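Local structure of PbSGBP-B lipoprotein (Prevotella bryantii B14, 6D2Y) at residues Asn367-Ile373 / Asp401-Phe406. The protein probably binds polysaccharide at the bacterial cell surface as a lipoprotein of a polysaccharide utilization locus, and carries a magnesium ion in its C-terminal domain. Sequence-based numbering, arbitrary orientation.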
loop_
_atom_site.group_PDB
_atom_site.type_symbol
_atom_site.label_atom_id
_atom_site.label_comp_id
_atom_site.label_asym_id
_atom_site.label_seq_id
_atom_site.Cartn_x
_atom_site.Cartn_y
_atom_site.Cartn_z
ATOM N N ASN A 367 26.379 -8.427 -8.901
ATOM C CA ASN A 367 26.936 -7.139 -8.500
ATOM C C ASN A 367 26.109 -6.460 -7.413
ATOM O O ASN A 367 26.251 -5.253 -7.201
ATOM C CB ASN A 367 27.078 -6.214 -9.711
ATOM C CG ASN A 367 25.738 -5.815 -10.304
ATOM O OD1 ASN A 367 24.728 -6.489 -10.100
ATOM N ND2 ASN A 367 25.725 -4.711 -11.041
ATOM N N GLY A 368 25.245 -7.204 -6.723
ATOM C CA GLY A 368 24.473 -6.637 -5.634
ATOM C C GLY A 368 23.389 -5.666 -6.045
ATOM O O GLY A 368 22.944 -4.865 -5.219
ATOM N N TRP A 369 22.935 -5.722 -7.297
ATOM C CA TRP A 369 21.962 -4.759 -7.799
ATOM C C TRP A 369 20.563 -5.081 -7.284
ATOM O O TRP A 369 20.095 -6.218 -7.390
ATOM C CB TRP A 369 21.966 -4.734 -9.326
ATOM C CG TRP A 369 21.035 -3.705 -9.885
ATOM C CD1 TRP A 369 19.924 -3.928 -10.646
ATOM C CD2 TRP A 369 21.127 -2.287 -9.713
ATOM N NE1 TRP A 369 19.322 -2.734 -10.965
ATOM C CE2 TRP A 369 20.041 -1.712 -10.403
ATOM C CE3 TRP A 369 22.024 -1.446 -9.046
ATOM C CZ2 TRP A 369 19.830 -0.336 -10.445
ATOM C CZ3 TRP A 369 21.811 -0.082 -9.089
ATOM C CH2 TRP A 369 20.724 0.459 -9.783
ATOM N N GLY A 370 19.888 -4.064 -6.754
ATOM C CA GLY A 370 18.607 -4.279 -6.104
ATOM C C GLY A 370 17.450 -4.337 -7.088
ATOM O O GLY A 370 17.365 -3.556 -8.035
ATOM N N ARG A 371 16.548 -5.284 -6.846
ATOM C CA ARG A 371 15.310 -5.381 -7.602
ATOM C C ARG A 371 14.234 -5.953 -6.694
ATOM O O ARG A 371 14.528 -6.669 -5.733
ATOM C CB ARG A 371 15.476 -6.239 -8.865
ATOM C CG ARG A 371 15.206 -7.725 -8.681
ATOM C CD ARG A 371 16.332 -8.422 -7.930
ATOM N NE ARG A 371 17.652 -8.062 -8.442
ATOM C CZ ARG A 371 18.235 -8.647 -9.484
ATOM N NH1 ARG A 371 17.615 -9.622 -10.135
ATOM N NH2 ARG A 371 19.440 -8.254 -9.878
ATOM N N ALA A 372 12.985 -5.613 -6.996
ATOM C CA ALA A 372 11.860 -6.122 -6.226
ATOM C C ALA A 372 11.474 -7.510 -6.713
ATOM O O ALA A 372 11.505 -7.795 -7.914
ATOM C CB ALA A 372 10.663 -5.180 -6.333
ATOM N N ILE A 373 11.120 -8.379 -5.773
ATOM C CA ILE A 373 10.711 -9.746 -6.073
ATOM C C ILE A 373 9.342 -9.972 -5.442
ATOM O O ILE A 373 9.222 -10.064 -4.213
ATOM C CB ILE A 373 11.734 -10.779 -5.581
ATOM C CG1 ILE A 373 13.155 -10.318 -5.916
ATOM C CG2 ILE A 373 11.453 -12.131 -6.204
ATOM C CD1 ILE A 373 14.205 -11.412 -5.822
ATOM N N ASP A 401 11.547 -1.261 -1.534
ATOM C CA ASP A 401 11.605 -2.715 -1.454
ATOM C C ASP A 401 12.343 -3.344 -2.630
ATOM O O ASP A 401 12.350 -4.573 -2.756
ATOM C CB ASP A 401 10.193 -3.301 -1.354
ATOM C CG ASP A 401 9.705 -3.398 0.077
ATOM O OD1 ASP A 401 10.551 -3.555 0.982
ATOM O OD2 ASP A 401 8.479 -3.329 0.297
ATOM N N PHE A 402 12.959 -2.536 -3.489
ATOM C CA PHE A 402 13.814 -3.054 -4.549
ATOM C C PHE A 402 15.211 -3.304 -3.998
ATOM O O PHE A 402 16.195 -2.789 -4.535
ATOM C CB PHE A 402 13.876 -2.077 -5.726
ATOM C CG PHE A 402 12.645 -2.071 -6.590
ATOM C CD1 PHE A 402 11.419 -1.677 -6.075
ATOM C CD2 PHE A 402 12.717 -2.442 -7.921
ATOM C CE1 PHE A 402 10.287 -1.665 -6.870
ATOM C CE2 PHE A 402 11.590 -2.429 -8.721
ATOM C CZ PHE A 402 10.372 -2.041 -8.194
ATOM N N ASN A 403 15.310 -4.085 -2.920
ATOM C CA ASN A 403 16.563 -4.279 -2.201
ATOM C C ASN A 403 16.953 -5.751 -2.123
ATOM O O ASN A 403 17.627 -6.173 -1.181
ATOM C CB ASN A 403 16.477 -3.678 -0.798
ATOM C CG ASN A 403 15.262 -4.157 -0.027
ATOM O OD1 ASN A 403 15.193 -5.310 0.387
ATOM N ND2 ASN A 403 14.292 -3.272 0.164
ATOM N N LEU A 404 16.531 -6.545 -3.100
ATOM C CA LEU A 404 16.940 -7.937 -3.207
ATOM C C LEU A 404 17.730 -8.127 -4.495
ATOM O O LEU A 404 17.777 -7.249 -5.358
ATOM C CB LEU A 404 15.729 -8.879 -3.167
ATOM C CG LEU A 404 15.101 -9.155 -1.797
ATOM C CD1 LEU A 404 14.231 -7.994 -1.337
ATOM C CD2 LEU A 404 14.298 -10.445 -1.813
ATOM N N GLU A 405 18.358 -9.288 -4.620
ATOM C CA GLU A 405 19.159 -9.617 -5.787
ATOM C C GLU A 405 18.682 -10.950 -6.357
ATOM O O GLU A 405 17.960 -11.705 -5.700
ATOM C CB GLU A 405 20.664 -9.632 -5.427
ATOM C CG GLU A 405 21.590 -10.314 -6.412
ATOM C CD GLU A 405 22.277 -9.317 -7.330
ATOM O OE1 GLU A 405 22.139 -8.105 -7.094
ATOM O OE2 GLU A 405 22.950 -9.735 -8.294
ATOM N N PHE A 406 19.163 -11.294 -7.514
ATOM C CA PHE A 406 18.651 -12.360 -8.294
ATOM C C PHE A 406 18.524 -13.640 -7.571
ATOM O O PHE A 406 17.742 -14.462 -7.934
ATOM C CB PHE A 406 19.625 -12.506 -9.432
ATOM C CG PHE A 406 19.255 -13.484 -10.453
ATOM C CD1 PHE A 406 18.212 -13.267 -11.280
ATOM C CD2 PHE A 406 20.004 -14.568 -10.644
ATOM C CE1 PHE A 406 17.915 -14.159 -12.251
ATOM C CE2 PHE A 406 19.714 -15.467 -11.600
ATOM C CZ PHE A 406 18.663 -15.265 -12.407
HETATM O O HOH W 1 10.690 -7.225 -2.808
#
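Arg371 and Leu404 form a single antiparallel, hydrogen-bonded bridge, by which the loop after strand 393-398 pairs with segment 367-373, which runs into edge strand 372-374 in the beta-sandwich of the C-terminal domain, the presumed glycan-binding part. Arg371 N donates to Leu404 O at 2.8 Å, while the return bond from Leu404 N to Arg371 O is weak. Just upstream, Gly370 CA makes C-H...O contacts with both Phe402 O and Leu404 O, the backbones passing closely here because glycine has no side chain. Phe402 is the centre of an inverse gamma turn, and a water bridges Ile373 N and Asp401 O.

The charged part centres on Arg371, whose chain bends at chi2 and chi3 (-74° and -47°) and folds back on its own segment. NE and NH2 grip Trp369 O side-on, at 3.2 and 3.3 Å, with that oxygen in the guanidinium plane. Phe406 N lies over the centre of one guanidinium face, and Phe406 CB packs against NH1. NH1 also bonds to Gln331 OE1 and NH2 to Phe363 O, which with the Trp369 grip fixes the group's rotation. The salt bridge from NH2 to Glu405 OE1 is long, well out of the guanidinium plane, and doubtful, since OE1 as placed crowds the Gly368-Trp369 backbone; Glu405 OE2 is hydrogen-bonded to Tyr433.

The apolar packing is on strand residues Ala372 and Ile373. Ile373 CD1 meets Leu404 CB at 4.0 Å, and Ile332 and Ile397 also touch the Phe402 side chain. Across the contact, Ala372 CB sits 3.4 Å from the centroid of the Phe402 ring, a CH-pi contact only 5° off the ring normal.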